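Local coordinates for protein prolyl 4-hydroxylase (Paramecium bursaria Chlorella virus 1, PDB 5C5T) that probably hydroxylates prolyl residues of collagen-like sequences as a metal- and 2-oxoglutarate-dependent dioxygenase, at residues F44-C50 and L157-L161; I101-T105 and A220-I224; F190-A194 and E204-A208. All blocks are in the same frame, centred on the assembly; numbering follows the deposited sequence.

Contact 1 of 3, residues F44-C50 and L157-L161; sequences FLSDIEC and LMVYL. With AKG (2-oxoglutaric acid), chain C.
A cysteine laid against the backbone marks the meeting of residues 157-161 with the loop and first turn leading into helix 47-59: Cys-50 CB lies 3.6 Å from Leu-161 O, where the chain turns a corner, and its SG is 4.1 Å from Leu-161 CD2. The remaining side-chain contacts are apolar. The Phe-44 ring, swung anti to its own nitrogen (chi1 -173°), meets both methyls of Leu-157, which arrive from the opposite direction; CE2 stands 3.8 Å from Leu-157 CD2. Val-159 comes in at about a right angle and divides its methyls, CG2 going to Phe-44 CD2 at 3.9 Å and CG1 to Leu-45 CD1 at 4.0 Å. A capping box starts the helix, with Glu-49 N bonded to Ser-46 OG (3.1 Å) and Ser-46 N to Glu-49 OE1 (2.8 Å), the latter from above the carboxylate plane. Leu-157 and Val-159 meet residues 44-50, whereas Met-158 between them points to the ligand side, its SD 3.9 Å from C4 of 2-oxoglutarate. Helix 96-109 shares the apolar layer, Thr-105 touching Phe-44 and Leu-157, and Ile-101 touching Leu-45. Strand 153-160 runs between strands 188-192 and 217-225 of the major sheet.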
loop_
_atom_site.group_PDB
_atom_site.type_symbol
_atom_site.label_atom_id
_atom_site.label_comp_id
_atom_site.label_asym_id
_atom_site.label_seq_id
_atom_site.Cartn_x
_atom_site.Cartn_y
_atom_site.Cartn_z
ATOM N N PHE A 44 -13.313 -0.568 1.498
ATOM C CA PHE A 44 -12.815 -0.091 0.215
ATOM C C PHE A 44 -13.083 -1.137 -0.873
ATOM O O PHE A 44 -13.517 -0.760 -1.956
ATOM C CB PHE A 44 -11.324 0.223 0.323
ATOM C CG PHE A 44 -10.725 0.881 -0.887
ATOM C CD1 PHE A 44 -10.877 2.262 -1.096
ATOM C CD2 PHE A 44 -10.034 0.148 -1.842
ATOM C CE1 PHE A 44 -10.296 2.876 -2.216
ATOM C CE2 PHE A 44 -9.480 0.750 -2.956
ATOM C CZ PHE A 44 -9.619 2.117 -3.154
ATOM N N LEU A 45 -12.805 -2.413 -0.585
ATOM C CA LEU A 45 -13.294 -3.534 -1.429
ATOM C C LEU A 45 -14.263 -4.372 -0.670
ATOM O O LEU A 45 -14.108 -4.505 0.543
ATOM C CB LEU A 45 -12.152 -4.440 -1.903
ATOM C CG LEU A 45 -11.136 -3.858 -2.890
ATOM C CD1 LEU A 45 -10.065 -4.896 -3.264
ATOM C CD2 LEU A 45 -11.826 -3.277 -4.145
ATOM N N SER A 46 -15.229 -5.006 -1.356
ATOM C CA SER A 46 -16.041 -6.005 -0.661
ATOM C C SER A 46 -15.241 -7.266 -0.336
ATOM O O SER A 46 -14.173 -7.527 -0.913
ATOM C CB SER A 46 -17.250 -6.392 -1.474
ATOM O OG SER A 46 -16.855 -7.237 -2.552
ATOM N N ASP A 47 -15.767 -8.054 0.577
ATOM C CA ASP A 47 -15.128 -9.315 0.934
ATOM C C ASP A 47 -15.010 -10.236 -0.309
ATOM O O ASP A 47 -13.964 -10.845 -0.533
ATOM C CB ASP A 47 -15.886 -10.044 2.049
ATOM C CG ASP A 47 -15.682 -9.421 3.444
ATOM O OD1 ASP A 47 -15.066 -8.348 3.580
ATOM O OD2 ASP A 47 -16.139 -10.032 4.437
ATOM N N ILE A 48 -16.042 -10.335 -1.127
ATOM C CA ILE A 48 -15.936 -11.298 -2.232
ATOM C C ILE A 48 -14.957 -10.738 -3.300
ATOM O O ILE A 48 -14.229 -11.541 -3.894
ATOM C CB ILE A 48 -17.297 -11.703 -2.798
ATOM C CG1 ILE A 48 -17.876 -10.624 -3.665
ATOM C CG2 ILE A 48 -18.247 -12.107 -1.686
ATOM C CD1 ILE A 48 -17.558 -10.893 -5.093
ATOM N N GLU A 49 -14.872 -9.414 -3.490
ATOM C CA GLU A 49 -13.851 -8.801 -4.366
ATOM C C GLU A 49 -12.433 -9.127 -3.888
ATOM O O GLU A 49 -11.571 -9.469 -4.714
ATOM C CB GLU A 49 -14.030 -7.280 -4.447
ATOM C CG GLU A 49 -15.217 -6.841 -5.302
ATOM C CD GLU A 49 -15.582 -5.392 -5.127
ATOM O OE1 GLU A 49 -15.130 -4.741 -4.149
ATOM O OE2 GLU A 49 -16.341 -4.888 -5.984
ATOM N N CYS A 50 -12.163 -9.039 -2.569
ATOM C CA CYS A 50 -10.872 -9.483 -2.056
ATOM C C CYS A 50 -10.564 -10.944 -2.384
ATOM O O CYS A 50 -9.449 -11.284 -2.794
ATOM C CB CYS A 50 -10.793 -9.232 -0.549
ATOM S SG CYS A 50 -10.869 -7.504 -0.005
ATOM N N LEU A 157 -1.638 3.461 -1.842
ATOM C CA LEU A 157 -2.944 2.975 -1.420
ATOM C C LEU A 157 -2.795 1.452 -1.304
ATOM O O LEU A 157 -2.546 0.756 -2.265
ATOM C CB LEU A 157 -4.046 3.423 -2.361
ATOM C CG LEU A 157 -5.431 3.144 -1.755
ATOM C CD1 LEU A 157 -6.495 4.206 -2.037
ATOM C CD2 LEU A 157 -5.870 1.770 -2.202
ATOM N N MET A 158 -2.914 0.966 -0.083
ATOM C CA MET A 158 -2.717 -0.452 0.205
ATOM C C MET A 158 -4.057 -1.023 0.720
ATOM O O MET A 158 -4.712 -0.449 1.624
ATOM C CB MET A 158 -1.621 -0.691 1.244
ATOM C CG MET A 158 -1.394 -2.163 1.583
ATOM S SD MET A 158 -0.250 -2.454 2.951
ATOM C CE MET A 158 -1.022 -1.522 4.248
ATOM N N VAL A 159 -4.473 -2.148 0.133
ATOM C CA VAL A 159 -5.706 -2.828 0.558
ATOM C C VAL A 159 -5.379 -4.130 1.231
ATOM O O VAL A 159 -4.602 -4.920 0.686
ATOM C CB VAL A 159 -6.656 -3.113 -0.635
ATOM C CG1 VAL A 159 -8.013 -3.567 -0.105
ATOM C CG2 VAL A 159 -6.784 -1.964 -1.516
ATOM N N TYR A 160 -5.947 -4.375 2.418
ATOM C CA TYR A 160 -5.828 -5.715 3.058
ATOM C C TYR A 160 -6.814 -6.667 2.400
ATOM O O TYR A 160 -8.032 -6.435 2.460
ATOM C CB TYR A 160 -6.107 -5.655 4.576
ATOM C CG TYR A 160 -5.187 -4.716 5.353
ATOM C CD1 TYR A 160 -3.872 -4.999 5.510
ATOM C CD2 TYR A 160 -5.680 -3.543 5.905
ATOM C CE1 TYR A 160 -3.017 -4.129 6.213
ATOM C CE2 TYR A 160 -4.842 -2.659 6.591
ATOM C CZ TYR A 160 -3.511 -2.973 6.738
ATOM O OH TYR A 160 -2.688 -2.107 7.453
ATOM N N LEU A 161 -6.298 -7.693 1.724
ATOM C CA LEU A 161 -7.168 -8.690 1.101
ATOM C C LEU A 161 -7.484 -9.822 2.057
ATOM O O LEU A 161 -8.569 -10.394 1.969
ATOM C CB LEU A 161 -6.536 -9.257 -0.166
ATOM C CG LEU A 161 -6.102 -8.217 -1.209
ATOM C CD1 LEU A 161 -5.679 -8.948 -2.492
ATOM C CD2 LEU A 161 -7.127 -7.198 -1.542
HETATM C C1 AKG C . 4.997 -2.402 1.223
HETATM O O1 AKG C . 4.702 -3.415 0.519
HETATM O O2 AKG C . 5.722 -1.505 0.716
HETATM C C2 AKG C . 4.587 -2.345 2.669
HETATM O O5 AKG C . 5.125 -1.532 3.369
HETATM C C3 AKG C . 3.525 -3.319 3.206
HETATM C C4 AKG C . 3.169 -3.038 4.643
HETATM C C5 AKG C . 2.438 -4.186 5.289
HETATM O O3 AKG C . 2.588 -5.361 4.852
HETATM O O4 AKG C . 1.656 -3.948 6.259
#

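Contact 2 of 3, residues I101-T105 and A220-I224; sequences IQKKT and ANQWI. With AKG (2-oxoglutaric acid), chain C.
Helix 96-109 packs on the outer face of the major sheet of the double-stranded beta-helix, the fold of 2-oxoglutarate oxygenases, and Gln-222 of strand 217-225 is its main polar foothold. The short helix and strand segments run with their axes 10.2 Å apart at closest approach. Gln-102 NE2 donates to Gln-222 OE1 at 2.8 Å, with an N-H...O angle of 154°; the acceptor lies close to the amide plane of Gln-102, whereas the donor is tilted 17° from the carbonyl plane of Gln-222. The bend of Gln-222 at chi2 (64°) brings its amide across the extended Gln-102 chain. Its other end is fixed as well, NE2 giving a bond of 2.9 Å to Trp-223 O and another to Glu-122 O on the adjoining strand. Around this pair the packing is apolar. Ile-101 CG2 slides past Gln-222 CB at 4.1 Å and Ile-101 CD1 reaches Ala-220 CB, while Thr-105 CG2 and Ile-224 CD1 meet tip to tip, also 4.1 Å apart. Thr-105 OG1 is turned back to Ile-101 O (2.8 Å), which also accepts from Thr-105 N. On the ligand side, Asn-221 ND2 bonds to Gln-125 OE1 of strand 120-129 and, weakly at 3.0 Å, to O1 of 2-oxoglutarate. The indole edge of Trp-223 lies near O2, CZ2 being 3.5 Å away, and its NE1 bonds to the zinc ligand Asp-140. With both ends of the Gln-222 amide engaged, its flip is determined and its buried polar atoms are satisfied, while the same strand presents amide and indole groups to the cosubstrate carboxylate.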
loop_
_atom_site.group_PDB
_atom_site.type_symbol
_atom_site.label_atom_id
_atom_site.label_comp_id
_atom_site.label_asym_id
_atom_site.label_seq_id
_atom_site.Cartn_x
_atom_site.Cartn_y
_atom_site.Cartn_z
ATOM N N ILE A 101 -9.912 -0.992 -7.869
ATOM C CA ILE A 101 -8.909 -0.324 -7.015
ATOM C C ILE A 101 -8.497 0.989 -7.640
ATOM O O ILE A 101 -8.506 2.026 -6.978
ATOM C CB ILE A 101 -7.703 -1.218 -6.771
ATOM C CG1 ILE A 101 -8.108 -2.440 -5.894
ATOM C CG2 ILE A 101 -6.562 -0.428 -6.057
ATOM C CD1 ILE A 101 -7.037 -3.520 -5.738
ATOM N N GLN A 102 -8.183 0.964 -8.930
ATOM C CA GLN A 102 -7.610 2.158 -9.556
ATOM C C GLN A 102 -8.652 3.227 -9.733
ATOM O O GLN A 102 -8.402 4.402 -9.475
ATOM C CB GLN A 102 -6.983 1.778 -10.884
ATOM C CG GLN A 102 -5.811 0.826 -10.661
ATOM C CD GLN A 102 -4.984 0.628 -11.881
ATOM O OE1 GLN A 102 -5.535 0.605 -13.018
ATOM N NE2 GLN A 102 -3.645 0.499 -11.689
ATOM N N LYS A 103 -9.850 2.816 -10.100
ATOM C CA LYS A 103 -10.971 3.769 -10.177
ATOM C C LYS A 103 -11.252 4.478 -8.845
ATOM O O LYS A 103 -11.364 5.689 -8.813
ATOM C CB LYS A 103 -12.236 3.064 -10.656
ATOM C CG LYS A 103 -13.426 4.018 -10.879
ATOM C CD LYS A 103 -14.647 3.269 -11.375
ATOM C CE LYS A 103 -15.695 4.238 -11.906
ATOM N NZ LYS A 103 -16.489 4.760 -10.786
ATOM N N LYS A 104 -11.364 3.729 -7.756
ATOM C CA LYS A 104 -11.619 4.340 -6.466
ATOM C C LYS A 104 -10.445 5.144 -5.963
ATOM O O LYS A 104 -10.643 6.113 -5.212
ATOM C CB LYS A 104 -12.004 3.272 -5.465
ATOM C CG LYS A 104 -13.271 2.608 -5.827
ATOM C CD LYS A 104 -13.757 1.644 -4.799
ATOM C CE LYS A 104 -14.084 2.372 -3.540
ATOM N NZ LYS A 104 -14.966 1.569 -2.692
ATOM N N THR A 105 -9.230 4.749 -6.346
ATOM C CA THR A 105 -8.050 5.510 -5.926
ATOM C C THR A 105 -8.084 6.861 -6.656
ATOM O O THR A 105 -7.844 7.900 -6.068
ATOM C CB THR A 105 -6.733 4.749 -6.209
ATOM O OG1 THR A 105 -6.732 3.532 -5.448
ATOM C CG2 THR A 105 -5.516 5.558 -5.869
ATOM N N ALA A 220 -2.793 -5.776 -1.397
ATOM C CA ALA A 220 -2.638 -5.166 -2.720
ATOM C C ALA A 220 -2.102 -3.733 -2.592
ATOM O O ALA A 220 -2.629 -2.921 -1.829
ATOM C CB ALA A 220 -3.941 -5.192 -3.466
ATOM N N ASN A 221 -0.959 -3.491 -3.241
ATOM C CA ASN A 221 -0.306 -2.170 -3.242
ATOM C C ASN A 221 -0.516 -1.446 -4.527
ATOM O O ASN A 221 -0.098 -1.910 -5.599
ATOM C CB ASN A 221 1.216 -2.301 -3.020
ATOM C CG ASN A 221 1.577 -2.613 -1.607
ATOM O OD1 ASN A 221 1.189 -1.922 -0.692
ATOM N ND2 ASN A 221 2.402 -3.647 -1.426
ATOM N N GLN A 222 -1.169 -0.297 -4.427
ATOM C CA GLN A 222 -1.302 0.655 -5.567
ATOM C C GLN A 222 -0.407 1.868 -5.301
ATOM O O GLN A 222 -0.735 2.705 -4.488
ATOM C CB GLN A 222 -2.745 1.088 -5.767
ATOM C CG GLN A 222 -2.909 2.150 -6.854
ATOM C CD GLN A 222 -2.509 1.660 -8.245
ATOM O OE1 GLN A 222 -3.290 1.002 -8.932
ATOM N NE2 GLN A 222 -1.269 1.911 -8.629
ATOM N N TRP A 223 0.730 1.937 -5.969
ATOM C CA TRP A 223 1.623 3.081 -5.829
ATOM C C TRP A 223 1.262 4.142 -6.885
ATOM O O TRP A 223 0.841 3.843 -7.986
ATOM C CB TRP A 223 3.133 2.651 -5.879
ATOM C CG TRP A 223 3.583 1.933 -4.620
ATOM C CD1 TRP A 223 3.674 2.487 -3.375
ATOM C CD2 TRP A 223 3.972 0.553 -4.473
ATOM N NE1 TRP A 223 4.087 1.544 -2.473
ATOM C CE2 TRP A 223 4.278 0.350 -3.118
ATOM C CE3 TRP A 223 4.074 -0.539 -5.355
ATOM C CZ2 TRP A 223 4.680 -0.909 -2.600
ATOM C CZ3 TRP A 223 4.493 -1.783 -4.849
ATOM C CH2 TRP A 223 4.777 -1.963 -3.471
ATOM N N ILE A 224 1.453 5.390 -6.474
ATOM C CA ILE A 224 1.156 6.621 -7.199
ATOM C C ILE A 224 2.495 7.336 -7.437
ATOM O O ILE A 224 3.219 7.657 -6.481
ATOM C CB ILE A 224 0.161 7.466 -6.366
ATOM C CG1 ILE A 224 -1.099 6.614 -6.103
ATOM C CG2 ILE A 224 -0.218 8.816 -7.084
ATOM C CD1 ILE A 224 -1.807 6.899 -4.819
HETATM C C1 AKG C . 4.997 -2.402 1.223
HETATM O O1 AKG C . 4.702 -3.415 0.519
HETATM O O2 AKG C . 5.722 -1.505 0.716
HETATM C C2 AKG C . 4.587 -2.345 2.669
HETATM O O5 AKG C . 5.125 -1.532 3.369
HETATM C C3 AKG C . 3.525 -3.319 3.206
HETATM C C4 AKG C . 3.169 -3.038 4.643
HETATM C C5 AKG C . 2.438 -4.186 5.289
HETATM O O3 AKG C . 2.588 -5.361 4.852
HETATM O O4 AKG C . 1.656 -3.948 6.259
#

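Contact 3 of 3, residues F190-A194 and E204-A208; sequences FFWVA and ETLHA. With ZN (zinc ion), chain D; AKG (2-oxoglutaric acid), chain C.
Thr-205 OG1 is held between two backbone carbonyls, Trp-192 O across the contact at 2.7 Å and Tyr-202 O; its single hydroxyl proton can serve only one of them at a time. Thr-205 holds OG1 between its backbone N and carbonyl carbon (chi1 55°), facing strand 188-192, and its CB rests 4.1 Å from Phe-191 CD2. The carbonyl of the same threonine receives His-207 ND1 at 2.8 Å, almost head-on and close to the imidazole plane. That bond helps fix the rotation of the ring, while NE2 faces the zinc ion and binds it at 2.1 Å. Phe-191 then turns its edge to one face of the imidazole. The centroids are 4.6 Å apart with the planes at 56°, and the nearest atoms are Phe-191 CE2 and His-207 CE1 at 3.5 Å. The histidine is thus held at both nitrogens, by carbonyl and metal, with the phenyl edge against one face. 2-Oxoglutarate chelates the same zinc through O2 (2.1 Å) and O5 (2.2 Å), and His-138 and Asp-140 complete the protein ligands. This is the two-histidine, one-carboxylate facial triad of the family, with zinc occupying the site expected to hold iron in the working enzyme; His-207 is its distal histidine. Phe-191 also meets Phe-174 edge to face. Strand 188-192 lies between strands 38-41 and 153-160 of the major sheet. Thr-205 lies in the approach to strand 207-209, which runs between 134-138 and 172-174 of the minor sheet, so the contact joins the two sheets beside the metal site.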
loop_
_atom_site.group_PDB
_atom_site.type_symbol
_atom_site.label_atom_id
_atom_site.label_comp_id
_atom_site.label_asym_id
_atom_site.label_seq_id
_atom_site.Cartn_x
_atom_site.Cartn_y
_atom_site.Cartn_z
ATOM N N PHE A 190 -4.402 4.575 2.935
ATOM C CA PHE A 190 -3.706 5.537 2.059
ATOM C C PHE A 190 -2.629 6.312 2.860
ATOM O O PHE A 190 -2.900 6.823 3.955
ATOM C CB PHE A 190 -4.702 6.523 1.439
ATOM C CG PHE A 190 -4.055 7.600 0.629
ATOM C CD1 PHE A 190 -3.753 7.382 -0.698
ATOM C CD2 PHE A 190 -3.690 8.795 1.201
ATOM C CE1 PHE A 190 -3.149 8.375 -1.464
ATOM C CE2 PHE A 190 -3.063 9.797 0.449
ATOM C CZ PHE A 190 -2.788 9.575 -0.874
ATOM N N PHE A 191 -1.403 6.450 2.335
ATOM C CA PHE A 191 -0.487 7.352 2.980
ATOM C C PHE A 191 0.420 8.065 2.002
ATOM O O PHE A 191 0.795 7.536 0.953
ATOM C CB PHE A 191 0.381 6.627 4.068
ATOM C CG PHE A 191 1.175 5.431 3.567
ATOM C CD1 PHE A 191 0.626 4.157 3.559
ATOM C CD2 PHE A 191 2.530 5.561 3.151
ATOM C CE1 PHE A 191 1.375 3.056 3.158
ATOM C CE2 PHE A 191 3.247 4.474 2.711
ATOM C CZ PHE A 191 2.678 3.208 2.750
ATOM N N TRP A 192 0.798 9.269 2.391
ATOM C CA TRP A 192 1.712 10.077 1.577
ATOM C C TRP A 192 3.146 9.592 1.725
ATOM O O TRP A 192 3.584 9.236 2.808
ATOM C CB TRP A 192 1.615 11.564 1.958
ATOM C CG TRP A 192 0.352 12.172 1.513
ATOM C CD1 TRP A 192 -0.765 12.347 2.260
ATOM C CD2 TRP A 192 0.044 12.657 0.197
ATOM N NE1 TRP A 192 -1.759 12.926 1.492
ATOM C CE2 TRP A 192 -1.279 13.137 0.227
ATOM C CE3 TRP A 192 0.777 12.766 -1.002
ATOM C CZ2 TRP A 192 -1.904 13.699 -0.903
ATOM C CZ3 TRP A 192 0.154 13.334 -2.118
ATOM C CH2 TRP A 192 -1.160 13.791 -2.057
ATOM N N VAL A 193 3.850 9.518 0.601
ATOM C CA VAL A 193 5.247 9.055 0.549
ATOM C C VAL A 193 6.223 10.220 0.272
ATOM O O VAL A 193 7.290 10.319 0.886
ATOM C CB VAL A 193 5.398 7.930 -0.518
ATOM C CG1 VAL A 193 6.907 7.511 -0.687
ATOM C CG2 VAL A 193 4.612 6.696 -0.132
ATOM N N ALA A 194 5.858 11.096 -0.656
ATOM C CA ALA A 194 6.720 12.217 -1.023
ATOM C C ALA A 194 5.904 13.435 -1.456
ATOM O O ALA A 194 4.726 13.339 -1.803
ATOM C CB ALA A 194 7.728 11.803 -2.152
ATOM N N GLU A 204 8.027 11.119 7.986
ATOM C CA GLU A 204 6.957 10.734 8.924
ATOM C C GLU A 204 6.239 9.406 8.602
ATOM O O GLU A 204 5.609 8.819 9.449
ATOM C CB GLU A 204 5.907 11.844 8.996
ATOM C CG GLU A 204 6.439 13.152 9.596
ATOM C CD GLU A 204 7.092 14.093 8.595
ATOM O OE1 GLU A 204 7.307 13.738 7.412
ATOM O OE2 GLU A 204 7.435 15.215 9.034
ATOM N N THR A 205 6.290 8.957 7.364
ATOM C CA THR A 205 5.584 7.729 6.992
ATOM C C THR A 205 6.510 6.577 6.732
ATOM O O THR A 205 6.144 5.651 6.020
ATOM C CB THR A 205 4.673 7.964 5.756
ATOM O OG1 THR A 205 5.454 8.493 4.676
ATOM C CG2 THR A 205 3.584 8.921 6.094
ATOM N N LEU A 206 7.661 6.596 7.429
ATOM C CA LEU A 206 8.410 5.355 7.707
ATOM C C LEU A 206 7.409 4.292 8.166
ATOM O O LEU A 206 6.600 4.535 9.025
ATOM C CB LEU A 206 9.472 5.598 8.777
ATOM C CG LEU A 206 10.353 4.438 9.259
ATOM C CD1 LEU A 206 11.318 4.096 8.138
ATOM C CD2 LEU A 206 11.098 4.834 10.548
ATOM N N HIS A 207 7.445 3.138 7.542
ATOM C CA HIS A 207 6.476 2.097 7.938
ATOM C C HIS A 207 7.044 0.686 7.773
ATOM O O HIS A 207 8.080 0.482 7.111
ATOM C CB HIS A 207 5.174 2.292 7.119
ATOM C CG HIS A 207 5.381 2.101 5.652
ATOM N ND1 HIS A 207 6.010 3.055 4.878
ATOM C CD2 HIS A 207 5.159 1.044 4.839
ATOM C CE1 HIS A 207 6.109 2.609 3.634
ATOM N NE2 HIS A 207 5.638 1.375 3.597
ATOM N N ALA A 208 6.341 -0.277 8.367
ATOM C CA ALA A 208 6.740 -1.677 8.337
ATOM C C ALA A 208 5.524 -2.565 8.344
ATOM O O ALA A 208 4.458 -2.156 8.799
ATOM C CB ALA A 208 7.599 -1.990 9.540
HETATM ZN ZN ZN D . 6.229 -0.012 2.132
HETATM C C1 AKG C . 4.997 -2.402 1.223
HETATM O O1 AKG C . 4.702 -3.415 0.519
HETATM O O2 AKG C . 5.722 -1.505 0.716
HETATM C C2 AKG C . 4.587 -2.345 2.669
HETATM O O5 AKG C . 5.125 -1.532 3.369
HETATM C C3 AKG C . 3.525 -3.319 3.206
HETATM C C4 AKG C . 3.169 -3.038 4.643
HETATM C C5 AKG C . 2.438 -4.186 5.289
HETATM O O3 AKG C . 2.588 -5.361 4.852
HETATM O O4 AKG C . 1.656 -3.948 6.259
#

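Overall arrangement
Contacts 1 and 2 adjoin, their centres 11 Å apart: neighbouring strands 153-160 and 217-225 pair, with probable hydrogen bonds such as Leu-157 O to Gln-222 N at 2.8 Å, and Leu-157 CD1 packs 3.5 Å from Thr-105 OG1. Contact 3 lies farther off, its centre about 15 Å from that of contact 2 and about 20 Å from that of contact 1, on the opposite side of the chain's centre from the latter. Along the chain it is nested inside the loop closed by contact 2, which it touches where Ile-224 CD1 meets Phe-190 CE1 at 3.9 Å. All three reach 2-oxoglutarate, to which Lys-217 and Thr-172 add hydrogen bonds.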